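Local coordinates for protein adenosylmethionine-8-amino-7-oxononanoate aminotransferase (Methanocaldococcus jannaschii, PDB 6ZHK) that probably transfers the amino group of S-adenosyl-L-methionine to 8-amino-7-oxononanoate in biotin biosynthesis, as a class-III aminotransferase that uses pyridoxal phosphate, at residues A[231-236]-A[249-254]; A[262-267]-A[293-298]; A[374-379]-A[452-457]. All coordinates share one frame; numbering follows the deposited sequence.

In the fold
Contacts 1 and 2 belong to one buried region, their centres about 10 Å apart, and both reach the seven-stranded sheet through neighbouring strands, 228-234 and 265-268. Contact 1 lays a helix on that sheet by aliphatic and aromatic packing, without a hydrogen bond between its segments. Contact 2 joins two parallel strands within the sheet by backbone bonds, supplemented by an aspartate where the regular pairing begins. Backbone bonds of Val231 to Ile264 and Ile266 tie the two contacts together. Contact 3 lies on the other side of the chain's centre from contact 2, the centres about 37 Å apart; partly buried, it pairs two helical segments with leucines and a cysteine inside and a charged network outside.

Contact 1 of 3, residues A[231-236]-A[249-254]; sequences VILEGG and GYIEGV
Leu233 and Val254 meet tip to tip, Leu233 CD1 standing 3.9 Å from Val254 CG1. The same methyl also packs at the edge of the Tyr250 ring, close to its plane, 3.9 Å from Tyr250 CE1, and the two side chains cross at about a right angle. Tyr250 has its ring anti to the backbone N (chi1 -179°), which brings that edge up to the leucine methyl. One turn further along the helix, Val254 CG1 also touches Val231 CG1 at 3.8 Å. Val231 and Leu233 are alternate residues of the strand and face the helix, so branched aliphatic groups meet it, while Ile232 between them points to the sheet's other face.

Strand 231-234 and helix 250-254 run nearly antiparallel, at 168°, with their axes 10.7 Å apart. This is the strand-to-helix half of a beta-alpha-beta crossover, in which helix 250-261 leads from strand 228-234 to its parallel neighbour 265-268.

A methyl also meets backbone: Ile251 CD1 lies 3.5 Å from Glu234 O. That oxygen also accepts the hydrogen bond from Gly236 N, 2.8 Å long, in an inverse gamma turn centred on Gly235. Gly236 has a positive phi (99°), where a side chain would run into the preceding carbonyl oxygen. The Glu234 carboxylate leads away from the helix and is bound by the backbone N of Gly239 and of Tyr155, a predicted substrate-binding residue.

Contact 2 of 3, residues A[262-267]-A[293-298]; sequences DVIFIL and KPDILC
Pro294 lays its ring over Leu267 and Phe265, with Pro294 CG 3.7 Å from Leu267 CB and Pro294 CB 4.0 Å from Phe265 CD2. The Phe265 ring also has the CB of Lys293 at its edge, and Ile251, Ala255 and Cys258 of helix 250-261 also pack on Phe265. The peptide bond before Pro294 is cis, a form that proline tolerates far better than other residues.

Asp295 then binds the neighbouring backbone: its OD2 takes the hydrogen bond of Phe265 N at 2.8 Å, nearly straight (165°) and through the anti lone pair. Its other oxygen, OD1, is met on the syn side by Lys293 NZ, 3.1 Å away, in a salt bridge. Both carboxylate oxygens are thus engaged, which fixes the rotation of the group and would offset its charge. Phe265 O is gripped twice, by Asp295 N in the carbonyl plane and by Ile296 N tilted from it.

From here the strands pair in parallel, as expected of neighbours joined through helix 286-291 in a beta-alpha-beta unit of the central sheet of this aminotransferase fold. Leu267 N binds Ile296 O, and Cys298 N binds Leu267 O, both at 2.9 Å and nearly along the C=O axis.

Ile266 and Ile296 share one face, where both touch Ala129 of helix 122-140, a small residue that suits close packing of a helix on a sheet; Ile266 CG2 also touches Cys298 SG at 4.0 Å. On the face of Leu267, Leu297 packs on Leu113, one of the residues of the magnesium site. Strand 265-268 ends at Asp268, predicted to bind pyridoxal phosphate.

Contact 3 of 3, residues A[374-379]-A[452-457]; sequences KELRKL and YLCDAL
Leu379 and Leu457 cross at about a right angle, Leu379 CD1 meeting Leu457 CD2 at 3.6 Å. Leu457 holds its CG anti to the backbone N (chi1 -174°), Leu379 anti to the carbonyl carbon, and the branched ends of the two meet between the segments. Tyr458 and Ile461, further along helix 447-463, also touch Leu379.

Cys454 occupies the closest backbone approach, its CA 6.0 Å from that of Leu376. A small side chain suits so narrow a place: its CB rests 3.6 Å from Glu375 O, and its SG touches both Glu375 CB and Leu376 CD2, the latter 3.9 Å away.

On the outer side Lys378 spans the gap and crosses Asp455 at about a right angle. Its CG sits between the backbone N and the carbonyl carbon (chi1 54°), and the chain runs extended until a bend at chi4 turns the amine back toward its own segment. There NZ donates a hydrogen bond of 2.9 Å to Glu375 O, in the carbonyl plane and on a lone pair. The same nitrogen forms longer salt bridges, 3.4 Å to Asp455 OD1 and 3.5 Å to Glu375 OE1. One cation is thereby shared by two carboxylates that would otherwise tend to repel each other, while Glu375 OE2 is paired with Lys374. A methionine in its place would probably leave Asp455 without this partner and Glu375 O without its donor, and the two neighbouring carboxylates without the cation they share.

Apolar inside and charged outside, the arrangement is that of two amphipathic helical segments packed against each other and, through Leu376 and Leu457, against Leu439 of strand 436-439, in the C-terminal part of the class-III aminotransferase fold.

Contact 1 of 3, residues A[231-236]-A[249-254]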
ATOM      1  N   VAL A 231      10.352 -19.811   1.699  1.00 16.27           N
ATOM      2  CA  VAL A 231      11.513 -19.341   0.964  1.00 14.25           C
ATOM      3  C   VAL A 231      10.950 -18.303  -0.011  1.00 14.34           C
ATOM      4  O   VAL A 231       9.897 -18.531  -0.571  1.00 15.03           O
ATOM      5  CB  VAL A 231      12.207 -20.486   0.203  1.00 13.88           C
ATOM      6  CG1 VAL A 231      13.170 -19.885  -0.840  1.00 16.18           C
ATOM      7  CG2 VAL A 231      12.915 -21.447   1.179  1.00 16.86           C
ATOM      8  N   ILE A 232      11.536 -17.118  -0.093  1.00 15.34           N
ATOM      9  CA  ILE A 232      11.048 -16.075  -0.986  1.00 12.63           C
ATOM     10  C   ILE A 232      12.240 -15.572  -1.789  1.00 14.05           C
ATOM     11  O   ILE A 232      13.345 -15.416  -1.218  1.00 15.45           O
ATOM     12  CB  ILE A 232      10.308 -14.952  -0.239  1.00 13.19           C
ATOM     13  CG1 ILE A 232       9.862 -13.885  -1.264  1.00 13.20           C
ATOM     14  CG2 ILE A 232      11.207 -14.358   0.816  1.00 13.67           C
ATOM     15  CD1 ILE A 232       8.985 -12.763  -0.651  1.00 11.66           C
ATOM     16  N   LEU A 233      12.031 -15.439  -3.111  1.00 13.78           N
ATOM     17  CA  LEU A 233      13.036 -14.945  -4.049  1.00 14.30           C
ATOM     18  C   LEU A 233      12.343 -14.022  -5.028  1.00 13.30           C
ATOM     19  O   LEU A 233      11.133 -14.169  -5.265  1.00 12.90           O
ATOM     20  CB  LEU A 233      13.592 -16.157  -4.868  1.00 16.30           C
ATOM     21  CG  LEU A 233      14.385 -17.175  -4.038  1.00 19.88           C
ATOM     22  CD1 LEU A 233      14.881 -18.334  -4.922  1.00 17.96           C
ATOM     23  CD2 LEU A 233      15.564 -16.476  -3.405  1.00 18.34           C
ATOM     24  N   GLU A 234      13.127 -13.167  -5.697  1.00 14.29           N
ATOM     25  CA  GLU A 234      12.629 -12.390  -6.843  1.00 15.37           C
ATOM     26  C   GLU A 234      12.522 -13.269  -8.105  1.00 16.83           C
ATOM     27  O   GLU A 234      13.129 -14.326  -8.173  1.00 20.73           O
ATOM     28  CB  GLU A 234      13.596 -11.219  -7.076  1.00 12.97           C
ATOM     29  CG  GLU A 234      13.477 -10.141  -5.977  1.00 15.32           C
ATOM     30  CD  GLU A 234      14.546  -9.056  -6.039  1.00 16.34           C
ATOM     31  OE1 GLU A 234      14.432  -8.212  -6.913  1.00 18.61           O
ATOM     32  OE2 GLU A 234      15.564  -9.149  -5.297  1.00 17.16           O
ATOM     33  N   GLY A 235      11.830 -12.785  -9.151  1.00 19.02           N
ATOM     34  CA  GLY A 235      11.500 -13.591 -10.331  1.00 17.75           C
ATOM     35  C   GLY A 235      12.646 -13.630 -11.356  1.00 19.38           C
ATOM     36  O   GLY A 235      12.503 -13.237 -12.511  1.00 18.37           O
ATOM     37  N   GLY A 236      13.806 -14.129 -10.930  1.00 19.97           N
ATOM     38  CA  GLY A 236      14.798 -14.513 -11.928  1.00 20.09           C
ATOM     39  C   GLY A 236      15.843 -13.433 -12.092  1.00 20.24           C
ATOM     40  O   GLY A 236      16.865 -13.647 -12.776  1.00 20.29           O
ATOM     41  N   GLY A 249      18.433 -22.275 -13.921  1.00 22.03           N
ATOM     42  CA  GLY A 249      18.356 -23.463 -13.073  1.00 21.20           C
ATOM     43  C   GLY A 249      18.315 -23.154 -11.571  1.00 20.83           C
ATOM     44  O   GLY A 249      18.031 -24.039 -10.774  1.00 21.51           O
ATOM     45  N   TYR A 250      18.571 -21.892 -11.172  1.00 20.20           N
ATOM     46  CA  TYR A 250      18.644 -21.621  -9.747  1.00 20.60           C
ATOM     47  C   TYR A 250      17.252 -21.717  -9.112  1.00 18.78           C
ATOM     48  O   TYR A 250      17.062 -22.449  -8.135  1.00 19.92           O
ATOM     49  CB  TYR A 250      19.379 -20.316  -9.440  1.00 18.86           C
ATOM     50  CG  TYR A 250      19.488 -20.046  -7.957  1.00 20.04           C
ATOM     51  CD1 TYR A 250      18.483 -19.345  -7.285  1.00 20.69           C
ATOM     52  CD2 TYR A 250      20.635 -20.371  -7.253  1.00 19.57           C
ATOM     53  CE1 TYR A 250      18.598 -19.031  -5.943  1.00 22.63           C
ATOM     54  CE2 TYR A 250      20.772 -20.059  -5.904  1.00 24.45           C
ATOM     55  CZ  TYR A 250      19.751 -19.375  -5.253  1.00 22.54           C
ATOM     56  OH  TYR A 250      19.842 -19.077  -3.924  1.00 21.51           O
ATOM     57  N   ILE A 251      16.300 -20.948  -9.672  1.00 20.76           N
ATOM     58  CA  ILE A 251      14.936 -20.913  -9.172  1.00 19.95           C
ATOM     59  C   ILE A 251      14.315 -22.311  -9.240  1.00 20.06           C
ATOM     60  O   ILE A 251      13.642 -22.758  -8.303  1.00 18.97           O
ATOM     61  CB  ILE A 251      14.060 -19.889  -9.937  1.00 23.07           C
ATOM     62  CG1 ILE A 251      14.677 -18.484  -9.981  1.00 25.06           C
ATOM     63  CG2 ILE A 251      12.634 -19.918  -9.387  1.00 20.63           C
ATOM     64  CD1 ILE A 251      14.228 -17.596  -8.872  1.00 27.04           C
ATOM     65  N   GLU A 252      14.562 -23.034 -10.351  1.00 18.54           N
ATOM     66  CA  GLU A 252      14.032 -24.386 -10.476  1.00 19.37           C
ATOM     67  C   GLU A 252      14.563 -25.293  -9.366  1.00 17.39           C
ATOM     68  O   GLU A 252      13.800 -26.060  -8.846  1.00 17.89           O
ATOM     69  CB  GLU A 252      14.358 -25.009 -11.850  1.00 22.40           C
ATOM     70  CG  GLU A 252      13.734 -24.235 -13.007  1.00 26.27           C
ATOM     71  CD  GLU A 252      14.559 -23.131 -13.674  1.00 27.51           C
ATOM     72  OE1 GLU A 252      15.357 -22.417 -13.007  1.00 31.65           O
ATOM     73  OE2 GLU A 252      14.383 -22.954 -14.871  1.00 35.56           O
ATOM     74  N   GLY A 253      15.855 -25.254  -9.048  1.00 17.89           N
ATOM     75  CA  GLY A 253      16.386 -26.129  -8.008  1.00 17.79           C
ATOM     76  C   GLY A 253      15.857 -25.728  -6.629  1.00 16.44           C
ATOM     77  O   GLY A 253      15.573 -26.581  -5.776  1.00 15.59           O
ATOM     78  N   VAL A 254      15.686 -24.421  -6.397  1.00 18.95           N
ATOM     79  CA  VAL A 254      15.117 -24.009  -5.110  1.00 16.72           C
ATOM     80  C   VAL A 254      13.667 -24.493  -5.003  1.00 15.33           C
ATOM     81  O   VAL A 254      13.250 -25.067  -4.009  1.00 17.43           O
ATOM     82  CB  VAL A 254      15.220 -22.483  -4.922  1.00 16.65           C
ATOM     83  CG1 VAL A 254      14.370 -22.027  -3.741  1.00 16.21           C
ATOM     84  CG2 VAL A 254      16.657 -22.001  -4.798  1.00 20.58           C
TER

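Contact 2 of 3, residues A[262-267]-A[293-298]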
ATOM      1  N   ASP A 262       8.740 -29.683   1.951  1.00 17.66           N
ATOM      2  CA  ASP A 262       7.497 -29.246   2.548  1.00 16.87           C
ATOM      3  C   ASP A 262       7.614 -27.805   3.016  1.00 17.04           C
ATOM      4  O   ASP A 262       7.140 -27.499   4.102  1.00 18.26           O
ATOM      5  CB  ASP A 262       7.054 -30.143   3.721  1.00 20.24           C
ATOM      6  CG  ASP A 262       5.647 -29.843   4.236  1.00 22.01           C
ATOM      7  OD1 ASP A 262       4.746 -29.479   3.419  1.00 18.25           O
ATOM      8  OD2 ASP A 262       5.471 -29.932   5.480  1.00 26.60           O
ATOM      9  N   VAL A 263       8.249 -26.946   2.202  1.00 17.74           N
ATOM     10  CA  VAL A 263       8.278 -25.515   2.488  1.00 16.06           C
ATOM     11  C   VAL A 263       7.543 -24.725   1.388  1.00 14.42           C
ATOM     12  O   VAL A 263       7.741 -24.974   0.221  1.00 16.91           O
ATOM     13  CB  VAL A 263       9.720 -25.003   2.657  1.00 15.22           C
ATOM     14  CG1 VAL A 263       9.797 -23.460   2.861  1.00 13.44           C
ATOM     15  CG2 VAL A 263      10.487 -25.786   3.728  1.00 16.67           C
ATOM     16  N   ILE A 264       6.740 -23.711   1.751  1.00 14.04           N
ATOM     17  CA  ILE A 264       6.104 -22.793   0.785  1.00 13.66           C
ATOM     18  C   ILE A 264       7.178 -21.964   0.064  1.00 14.92           C
ATOM     19  O   ILE A 264       8.117 -21.427   0.681  1.00 14.04           O
ATOM     20  CB  ILE A 264       5.074 -21.867   1.482  1.00 12.29           C
ATOM     21  CG1 ILE A 264       3.733 -22.586   1.657  1.00 14.47           C
ATOM     22  CG2 ILE A 264       4.859 -20.590   0.658  1.00 12.97           C
ATOM     23  CD1 ILE A 264       2.801 -21.835   2.623  1.00 13.22           C
ATOM     24  N   PHE A 265       7.011 -21.853  -1.276  1.00 15.01           N
ATOM     25  CA  PHE A 265       7.924 -21.040  -2.063  1.00 14.47           C
ATOM     26  C   PHE A 265       7.140 -19.842  -2.592  1.00 13.88           C
ATOM     27  O   PHE A 265       6.114 -20.014  -3.265  1.00 12.63           O
ATOM     28  CB  PHE A 265       8.520 -21.844  -3.239  1.00 16.54           C
ATOM     29  CG  PHE A 265       9.472 -21.057  -4.123  1.00 17.08           C
ATOM     30  CD1 PHE A 265      10.327 -20.094  -3.583  1.00 18.31           C
ATOM     31  CD2 PHE A 265       9.530 -21.275  -5.492  1.00 20.08           C
ATOM     32  CE1 PHE A 265      11.203 -19.373  -4.386  1.00 17.86           C
ATOM     33  CE2 PHE A 265      10.394 -20.537  -6.313  1.00 20.49           C
ATOM     34  CZ  PHE A 265      11.233 -19.597  -5.751  1.00 19.34           C
ATOM     35  N   ILE A 266       7.598 -18.610  -2.231  1.00 13.61           N
ATOM     36  CA  ILE A 266       6.970 -17.392  -2.678  1.00 12.15           C
ATOM     37  C   ILE A 266       7.838 -16.782  -3.750  1.00 11.73           C
ATOM     38  O   ILE A 266       9.012 -16.573  -3.503  1.00 15.52           O
ATOM     39  CB  ILE A 266       6.860 -16.419  -1.478  1.00 12.74           C
ATOM     40  CG1 ILE A 266       6.081 -17.096  -0.339  1.00 12.86           C
ATOM     41  CG2 ILE A 266       6.249 -15.119  -2.001  1.00 14.29           C
ATOM     42  CD1 ILE A 266       5.856 -16.092   0.863  1.00 10.90           C
ATOM     43  N   LEU A 267       7.272 -16.483  -4.922  1.00 12.30           N
ATOM     44  CA  LEU A 267       8.074 -15.809  -5.943  1.00 14.32           C
ATOM     45  C   LEU A 267       7.524 -14.396  -6.087  1.00 14.56           C
ATOM     46  O   LEU A 267       6.332 -14.177  -6.340  1.00 15.36           O
ATOM     47  CB  LEU A 267       7.999 -16.558  -7.269  1.00 12.53           C
ATOM     48  CG  LEU A 267       9.043 -16.186  -8.323  1.00 13.37           C
ATOM     49  CD1 LEU A 267      10.413 -16.658  -7.856  1.00 13.34           C
ATOM     50  CD2 LEU A 267       8.682 -16.833  -9.691  1.00 12.78           C
ATOM     51  N   LYS A 293       5.265 -24.916  -8.701  1.00 15.13           N
ATOM     52  CA  LYS A 293       5.850 -23.861  -7.880  1.00 15.71           C
ATOM     53  C   LYS A 293       5.943 -22.613  -8.725  1.00 15.94           C
ATOM     54  O   LYS A 293       6.066 -22.688  -9.957  1.00 18.42           O
ATOM     55  CB  LYS A 293       7.240 -24.281  -7.422  1.00 17.88           C
ATOM     56  CG  LYS A 293       7.212 -25.454  -6.458  1.00 19.93           C
ATOM     57  CD  LYS A 293       6.806 -24.976  -5.071  1.00 25.60           C
ATOM     58  CE  LYS A 293       6.676 -26.098  -4.069  1.00 23.82           C
ATOM     59  NZ  LYS A 293       5.272 -26.594  -4.062  1.00 31.60           N
ATOM     60  N   PRO A 294       5.892 -21.403  -8.139  1.00 14.29           N
ATOM     61  CA  PRO A 294       5.786 -21.196  -6.700  1.00 14.45           C
ATOM     62  C   PRO A 294       4.387 -21.460  -6.167  1.00 13.91           C
ATOM     63  O   PRO A 294       3.421 -21.401  -6.909  1.00 14.66           O
ATOM     64  CB  PRO A 294       6.018 -19.682  -6.591  1.00 15.64           C
ATOM     65  CG  PRO A 294       5.377 -19.112  -7.861  1.00 13.48           C
ATOM     66  CD  PRO A 294       5.835 -20.166  -8.896  1.00 14.06           C
ATOM     67  N   ASP A 295       4.289 -21.595  -4.835  1.00 13.59           N
ATOM     68  CA  ASP A 295       3.017 -21.731  -4.158  1.00 13.96           C
ATOM     69  C   ASP A 295       2.295 -20.406  -4.085  1.00 15.50           C
ATOM     70  O   ASP A 295       1.063 -20.362  -4.107  1.00 13.23           O
ATOM     71  CB  ASP A 295       3.237 -22.213  -2.717  1.00 16.49           C
ATOM     72  CG  ASP A 295       3.916 -23.560  -2.746  1.00 19.18           C
ATOM     73  OD1 ASP A 295       3.192 -24.536  -3.081  1.00 21.33           O
ATOM     74  OD2 ASP A 295       5.150 -23.602  -2.529  1.00 16.70           O
ATOM     75  N   ILE A 296       3.066 -19.337  -4.046  1.00 12.28           N
ATOM     76  CA  ILE A 296       2.472 -18.010  -3.982  1.00 12.47           C
ATOM     77  C   ILE A 296       3.297 -17.121  -4.911  1.00 13.04           C
ATOM     78  O   ILE A 296       4.501 -17.178  -4.886  1.00 16.53           O
ATOM     79  CB  ILE A 296       2.511 -17.433  -2.551  1.00 12.90           C
ATOM     80  CG1 ILE A 296       1.909 -18.375  -1.507  1.00 13.04           C
ATOM     81  CG2 ILE A 296       1.885 -16.049  -2.505  1.00 12.13           C
ATOM     82  CD1 ILE A 296       1.784 -17.695  -0.115  1.00 14.31           C
ATOM     83  N   LEU A 297       2.623 -16.330  -5.734  1.00 13.18           N
ATOM     84  CA  LEU A 297       3.175 -15.429  -6.745  1.00 12.04           C
ATOM     85  C   LEU A 297       2.718 -14.012  -6.376  1.00 12.23           C
ATOM     86  O   LEU A 297       1.518 -13.793  -6.283  1.00 13.26           O
ATOM     87  CB  LEU A 297       2.607 -15.814  -8.119  1.00 12.66           C
ATOM     88  CG  LEU A 297       2.989 -14.847  -9.278  1.00 12.61           C
ATOM     89  CD1 LEU A 297       4.518 -14.874  -9.455  1.00 12.94           C
ATOM     90  CD2 LEU A 297       2.253 -15.225 -10.565  1.00 12.20           C
ATOM     91  N   CYS A 298       3.667 -13.049  -6.289  1.00 12.12           N
ATOM     92  CA  CYS A 298       3.330 -11.662  -6.013  1.00 11.96           C
ATOM     93  C   CYS A 298       3.504 -10.840  -7.296  1.00 12.98           C
ATOM     94  O   CYS A 298       4.503 -10.994  -7.968  1.00 13.33           O
ATOM     95  CB  CYS A 298       4.241 -11.079  -4.950  1.00 12.70           C
ATOM     96  SG  CYS A 298       4.058 -12.040  -3.415  1.00 17.70           S
TER

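Contact 3 of 3, residues A[374-379]-A[452-457]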
ATOM      1  N   LYS A 374      22.213  -6.693 -28.448  1.00 22.61           N
ATOM      2  CA  LYS A 374      23.245  -6.525 -29.467  1.00 25.03           C
ATOM      3  C   LYS A 374      23.839  -5.116 -29.393  1.00 23.50           C
ATOM      4  O   LYS A 374      25.060  -4.951 -29.419  1.00 24.69           O
ATOM      5  CB  LYS A 374      22.642  -6.848 -30.839  1.00 28.27           C
ATOM      6  CG  LYS A 374      23.561  -6.506 -32.002  1.00 34.28           C
ATOM      7  CD  LYS A 374      23.085  -7.040 -33.321  1.00 39.36           C
ATOM      8  CE  LYS A 374      22.044  -6.207 -34.041  1.00 40.51           C
ATOM      9  NZ  LYS A 374      22.309  -4.747 -33.943  1.00 48.93           N
ATOM     10  N   GLU A 375      22.988  -4.103 -29.158  1.00 23.69           N
ATOM     11  CA  GLU A 375      23.397  -2.699 -29.072  1.00 22.87           C
ATOM     12  C   GLU A 375      24.101  -2.324 -27.775  1.00 22.94           C
ATOM     13  O   GLU A 375      24.809  -1.312 -27.724  1.00 22.47           O
ATOM     14  CB  GLU A 375      22.229  -1.746 -29.349  1.00 24.34           C
ATOM     15  CG  GLU A 375      21.655  -1.838 -30.751  1.00 24.20           C
ATOM     16  CD  GLU A 375      22.643  -1.482 -31.872  1.00 32.05           C
ATOM     17  OE1 GLU A 375      23.205  -0.369 -31.833  1.00 25.84           O
ATOM     18  OE2 GLU A 375      22.903  -2.364 -32.741  1.00 30.50           O
ATOM     19  N   LEU A 376      23.938  -3.128 -26.712  1.00 20.17           N
ATOM     20  CA  LEU A 376      24.637  -2.937 -25.450  1.00 21.37           C
ATOM     21  C   LEU A 376      26.059  -3.529 -25.487  1.00 21.69           C
ATOM     22  O   LEU A 376      26.910  -3.246 -24.614  1.00 20.70           O
ATOM     23  CB  LEU A 376      23.818  -3.645 -24.353  1.00 21.51           C
ATOM     24  CG  LEU A 376      22.497  -2.995 -23.925  1.00 18.55           C
ATOM     25  CD1 LEU A 376      21.657  -4.006 -23.111  1.00 19.05           C
ATOM     26  CD2 LEU A 376      22.796  -1.729 -23.130  1.00 17.50           C
ATOM     27  N   ARG A 377      26.327  -4.424 -26.457  1.00 20.59           N
ATOM     28  CA  ARG A 377      27.616  -5.100 -26.420  1.00 24.32           C
ATOM     29  C   ARG A 377      28.804  -4.133 -26.414  1.00 24.24           C
ATOM     30  O   ARG A 377      29.760  -4.376 -25.695  1.00 23.46           O
ATOM     31  CB  ARG A 377      27.758  -6.068 -27.608  1.00 29.06           C
ATOM     32  CG  ARG A 377      26.977  -7.362 -27.433  1.00 29.96           C
ATOM     33  CD  ARG A 377      27.354  -8.207 -28.625  1.00 36.13           C
ATOM     34  NE  ARG A 377      26.189  -8.878 -29.188  1.00 41.82           N
ATOM     35  CZ  ARG A 377      26.093  -9.239 -30.472  1.00 52.14           C
ATOM     36  NH1 ARG A 377      27.080  -8.959 -31.314  1.00 56.34           N
ATOM     37  NH2 ARG A 377      25.014  -9.864 -30.918  1.00 52.37           N
ATOM     38  N   LYS A 378      28.747  -3.046 -27.205  1.00 25.64           N
ATOM     39  CA  LYS A 378      29.856  -2.093 -27.296  1.00 24.40           C
ATOM     40  C   LYS A 378      30.196  -1.456 -25.955  1.00 27.07           C
ATOM     41  O   LYS A 378      31.289  -0.908 -25.801  1.00 25.70           O
ATOM     42  CB  LYS A 378      29.558  -1.010 -28.342  1.00 24.25           C
ATOM     43  CG  LYS A 378      28.221  -0.275 -28.135  1.00 26.72           C
ATOM     44  CD  LYS A 378      28.062   0.993 -28.990  1.00 26.72           C
ATOM     45  CE  LYS A 378      26.660   1.598 -28.910  1.00 25.13           C
ATOM     46  NZ  LYS A 378      25.625   0.746 -29.567  1.00 23.77           N
ATOM     47  N   LEU A 379      29.261  -1.456 -24.991  1.00 26.47           N
ATOM     48  CA  LEU A 379      29.554  -0.793 -23.725  1.00 26.52           C
ATOM     49  C   LEU A 379      30.640  -1.560 -22.967  1.00 29.23           C
ATOM     50  O   LEU A 379      31.375  -0.984 -22.157  1.00 25.68           O
ATOM     51  CB  LEU A 379      28.277  -0.711 -22.872  1.00 29.12           C
ATOM     52  CG  LEU A 379      27.159   0.145 -23.440  1.00 27.50           C
ATOM     53  CD1 LEU A 379      25.867  -0.093 -22.675  1.00 27.39           C
ATOM     54  CD2 LEU A 379      27.527   1.618 -23.447  1.00 27.55           C
ATOM     55  N   TYR A 452      19.201   4.687 -30.307  1.00 17.30           N
ATOM     56  CA  TYR A 452      19.493   5.992 -29.733  1.00 17.84           C
ATOM     57  C   TYR A 452      20.004   5.842 -28.300  1.00 16.48           C
ATOM     58  O   TYR A 452      20.980   6.454 -27.908  1.00 19.87           O
ATOM     59  CB  TYR A 452      18.288   6.940 -29.811  1.00 16.60           C
ATOM     60  CG  TYR A 452      18.629   8.306 -29.275  1.00 18.77           C
ATOM     61  CD1 TYR A 452      19.373   9.206 -30.026  1.00 18.28           C
ATOM     62  CD2 TYR A 452      18.204   8.708 -28.023  1.00 19.53           C
ATOM     63  CE1 TYR A 452      19.760  10.436 -29.529  1.00 22.24           C
ATOM     64  CE2 TYR A 452      18.538   9.960 -27.523  1.00 21.35           C
ATOM     65  CZ  TYR A 452      19.321  10.829 -28.278  1.00 23.87           C
ATOM     66  OH  TYR A 452      19.680  12.071 -27.807  1.00 24.49           O
ATOM     67  N   LEU A 453      19.250   5.119 -27.469  1.00 17.50           N
ATOM     68  CA  LEU A 453      19.562   4.950 -26.060  1.00 15.00           C
ATOM     69  C   LEU A 453      20.946   4.362 -25.821  1.00 14.86           C
ATOM     70  O   LEU A 453      21.665   4.823 -24.953  1.00 17.35           O
ATOM     71  CB  LEU A 453      18.501   4.030 -25.425  1.00 15.61           C
ATOM     72  CG  LEU A 453      18.796   3.517 -24.003  1.00 15.01           C
ATOM     73  CD1 LEU A 453      18.776   4.694 -22.999  1.00 14.15           C
ATOM     74  CD2 LEU A 453      17.686   2.545 -23.617  1.00 19.69           C
ATOM     75  N   CYS A 454      21.289   3.310 -26.556  1.00 15.52           N
ATOM     76  CA  CYS A 454      22.566   2.652 -26.332  1.00 18.36           C
ATOM     77  C   CYS A 454      23.746   3.498 -26.839  1.00 19.70           C
ATOM     78  O   CYS A 454      24.800   3.548 -26.201  1.00 20.04           O
ATOM     79  CB  CYS A 454      22.494   1.288 -27.018  1.00 21.25           C
ATOM     80  SG  CYS A 454      21.315   0.125 -26.230  1.00 23.80           S
ATOM     81  N   ASP A 455      23.564   4.196 -27.987  1.00 18.38           N
ATOM     82  CA  ASP A 455      24.585   5.126 -28.463  1.00 18.33           C
ATOM     83  C   ASP A 455      24.730   6.277 -27.466  1.00 17.19           C
ATOM     84  O   ASP A 455      25.837   6.718 -27.179  1.00 19.77           O
ATOM     85  CB  ASP A 455      24.194   5.754 -29.809  1.00 19.84           C
ATOM     86  CG  ASP A 455      24.422   4.867 -31.019  1.00 24.81           C
ATOM     87  OD1 ASP A 455      25.148   3.871 -30.907  1.00 26.23           O
ATOM     88  OD2 ASP A 455      23.850   5.166 -32.060  1.00 31.68           O
ATOM     89  N   ALA A 456      23.620   6.786 -26.910  1.00 17.82           N
ATOM     90  CA  ALA A 456      23.771   7.874 -25.946  1.00 17.28           C
ATOM     91  C   ALA A 456      24.438   7.389 -24.657  1.00 20.79           C
ATOM     92  O   ALA A 456      25.158   8.157 -23.998  1.00 19.53           O
ATOM     93  CB  ALA A 456      22.410   8.457 -25.599  1.00 20.60           C
ATOM     94  N   LEU A 457      24.173   6.131 -24.264  1.00 17.47           N
ATOM     95  CA  LEU A 457      24.790   5.642 -23.031  1.00 21.78           C
ATOM     96  C   LEU A 457      26.314   5.508 -23.206  1.00 21.09           C
ATOM     97  O   LEU A 457      27.118   5.839 -22.310  1.00 18.79           O
ATOM     98  CB  LEU A 457      24.123   4.313 -22.642  1.00 23.55           C
ATOM     99  CG  LEU A 457      24.529   3.701 -21.296  1.00 28.85           C
ATOM    100  CD1 LEU A 457      24.318   4.663 -20.120  1.00 29.23           C
ATOM    101  CD2 LEU A 457      23.808   2.394 -21.046  1.00 31.41           C
TER